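Local coordinates for protein U4/U6 snRNA-associated-splicing factor PRP24 (Saccharomyces cerevisiae, PDB 4N0T) that binds U6 snRNA, promotes its annealing with U4 snRNA, and serves as a recycling factor of the spliceosome, at residues I131-T134 / D138-Y141. Sequence-based numbering, arbitrary orientation.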
ATOM      1  N   ILE A 131       7.989   9.533  -6.047  1.00 13.00           N
ATOM      2  CA  ILE A 131       8.273  10.926  -5.735  1.00 12.31           C
ATOM      3  C   ILE A 131       8.953  11.563  -6.928  1.00 13.35           C
ATOM      4  O   ILE A 131       9.964  11.038  -7.415  1.00 17.85           O
ATOM      5  CB  ILE A 131       9.247  11.041  -4.543  1.00 15.83           C
ATOM      6  CG1 ILE A 131       8.696  10.310  -3.321  1.00 19.45           C
ATOM      7  CG2 ILE A 131       9.480  12.519  -4.199  1.00 16.43           C
ATOM      8  CD1 ILE A 131       9.792   9.708  -2.452  1.00 21.82           C
ATOM      9  N   ASP A 132       8.415  12.697  -7.387  1.00 14.51           N
ATOM     10  CA  ASP A 132       9.062  13.460  -8.444  1.00 14.67           C
ATOM     11  C   ASP A 132       9.825  14.630  -7.830  1.00 13.19           C
ATOM     12  O   ASP A 132       9.279  15.367  -7.008  1.00 16.87           O
ATOM     13  CB  ASP A 132       8.033  14.013  -9.432  1.00 18.38           C
ATOM     14  CG  ASP A 132       7.381  12.930 -10.273  1.00 19.88           C
ATOM     15  OD1 ASP A 132       7.971  11.837 -10.403  1.00 20.93           O
ATOM     16  OD2 ASP A 132       6.283  13.193 -10.807  1.00 21.91           O
ATOM     17  N   VAL A 133      11.090  14.752  -8.214  1.00 16.52           N
ATOM     18  CA  VAL A 133      11.904  15.899  -7.807  1.00 16.10           C
ATOM     19  C   VAL A 133      12.214  16.758  -9.027  1.00 18.90           C
ATOM     20  O   VAL A 133      11.652  16.525 -10.100  1.00 17.19           O
ATOM     21  CB  VAL A 133      13.173  15.452  -7.055  1.00 17.35           C
ATOM     22  CG1 VAL A 133      12.768  14.739  -5.794  1.00 20.22           C
ATOM     23  CG2 VAL A 133      14.052  14.544  -7.926  1.00 17.16           C
ATOM     24  N   THR A 134      13.070  17.772  -8.877  1.00 19.54           N
ATOM     25  CA  THR A 134      13.237  18.742  -9.955  1.00 19.98           C
ATOM     26  C   THR A 134      14.456  18.536 -10.854  1.00 20.34           C
ATOM     27  O   THR A 134      14.594  19.223 -11.873  1.00 23.10           O
ATOM     28  CB  THR A 134      13.281  20.177  -9.410  1.00 20.57           C
ATOM     29  OG1 THR A 134      14.429  20.326  -8.566  1.00 22.86           O
ATOM     30  CG2 THR A 134      12.030  20.483  -8.617  1.00 17.06           C
ATOM     31  N   ASP A 138      19.223  15.853  -8.046  1.00 21.19           N
ATOM     32  CA  ASP A 138      18.512  15.704  -6.781  1.00 21.80           C
ATOM     33  C   ASP A 138      18.058  14.240  -6.619  1.00 17.62           C
ATOM     34  O   ASP A 138      18.136  13.680  -5.527  1.00 22.43           O
ATOM     35  CB  ASP A 138      17.310  16.650  -6.710  1.00 22.90           C
ATOM     36  CG  ASP A 138      17.680  18.035  -6.188  1.00 28.36           C
ATOM     37  OD1 ASP A 138      18.885  18.366  -6.184  1.00 30.07           O
ATOM     38  OD2 ASP A 138      16.768  18.791  -5.785  1.00 27.78           O
ATOM     39  N   ALA A 139      17.599  13.632  -7.710  1.00 19.40           N
ATOM     40  CA  ALA A 139      17.158  12.237  -7.631  1.00 18.90           C
ATOM     41  C   ALA A 139      18.322  11.345  -7.187  1.00 24.15           C
ATOM     42  O   ALA A 139      18.174  10.541  -6.264  1.00 23.22           O
ATOM     43  CB  ALA A 139      16.589  11.756  -8.969  1.00 19.47           C
ATOM     44  N   ARG A 140      19.482  11.490  -7.824  1.00 24.63           N
ATOM     45  CA  ARG A 140      20.642  10.683  -7.418  1.00 29.87           C
ATOM     46  C   ARG A 140      21.063  10.976  -5.978  1.00 25.85           C
ATOM     47  O   ARG A 140      21.533  10.083  -5.266  1.00 26.86           O
ATOM     48  CB  ARG A 140      21.829  10.889  -8.366  1.00 33.91           C
ATOM     49  CG  ARG A 140      21.610  10.349  -9.781  1.00 41.74           C
ATOM     50  CD  ARG A 140      21.420   8.830  -9.807  1.00 47.83           C
ATOM     51  NE  ARG A 140      21.235   8.330 -11.171  1.00 56.23           N
ATOM     52  CZ  ARG A 140      20.946   7.067 -11.478  1.00 60.80           C
ATOM     53  NH1 ARG A 140      20.804   6.161 -10.518  1.00 66.13           N
ATOM     54  NH2 ARG A 140      20.793   6.706 -12.747  1.00 57.00           N
ATOM     55  N   TYR A 141      20.891  12.221  -5.547  1.00 24.65           N
ATOM     56  CA  TYR A 141      21.247  12.612  -4.189  1.00 24.85           C
ATOM     57  C   TYR A 141      20.298  11.975  -3.168  1.00 29.64           C
ATOM     58  O   TYR A 141      20.727  11.541  -2.096  1.00 26.38           O
ATOM     59  CB  TYR A 141      21.283  14.146  -4.060  1.00 27.06           C
ATOM     60  CG  TYR A 141      21.837  14.647  -2.743  1.00 28.33           C
ATOM     61  CD1 TYR A 141      23.161  14.406  -2.389  1.00 31.02           C
ATOM     62  CD2 TYR A 141      21.046  15.377  -1.863  1.00 29.77           C
ATOM     63  CE1 TYR A 141      23.676  14.863  -1.181  1.00 31.77           C
ATOM     64  CE2 TYR A 141      21.555  15.841  -0.651  1.00 31.72           C
ATOM     65  CZ  TYR A 141      22.873  15.579  -0.323  1.00 34.34           C
ATOM     66  OH  TYR A 141      23.395  16.027   0.871  1.00 39.03           O
TER
HETATM   67  O   HOH W   1      14.375  18.594  -6.543  1.00 21.58           O
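Val133 and Ala139 make the apolar half of this contact, at the turn from the third strand (128-133) into the second helix (136-146) of the β-α-β-β-α-β fold of the second RNA recognition motif. The CG2 methyl of Val133 does the touching. It sits between backbone N and carbonyl carbon (the CG1 branch has chi1 -63°), a position from which it packs against the first turn of the helix. There it lies 3.7 Å from the backbone N of Ala139. The CB methyl of Ala139 is 3.9 Å from the same CG2. One methyl thus packs against both backbone and side chain. Val133 also touches Leu105 of helix 98-107, and Ala139 touches Leu87 of strand 86-90, so the pair belongs to the interior between the sheet and its two helices.

The polar half runs through water. Thr134 and Asp138 lie side by side and point the same way, yet OG1 of Thr134 and OD2 of Asp138 stay 3.9 Å apart. Water 1 makes the link: it accepts from the backbone N of Thr134 at 2.8 Å and donates to OD2 of Asp138 at 2.5 Å, a short bond. Thr134 OG1 comes within 2.7 Å of the same water. At the helix start, the backbone N of Asp138 is held by the side-chain hydroxyl of Ser135.

On the strand, the Asp132 carboxylate makes salt bridges to Arg52, in the range of the first RNA recognition motif, and to Arg116 on adjacent strand 112-116. It thus ties the two motifs together while Val133 turns to the helix. No direct hydrogen bond crosses between 131-134 and 138-141; methyl packing and one bridging water join them. The Asp138 carboxylate near the helix N-terminus would also be favoured by the helix dipole, probably helping to keep it charged as the water's acceptor.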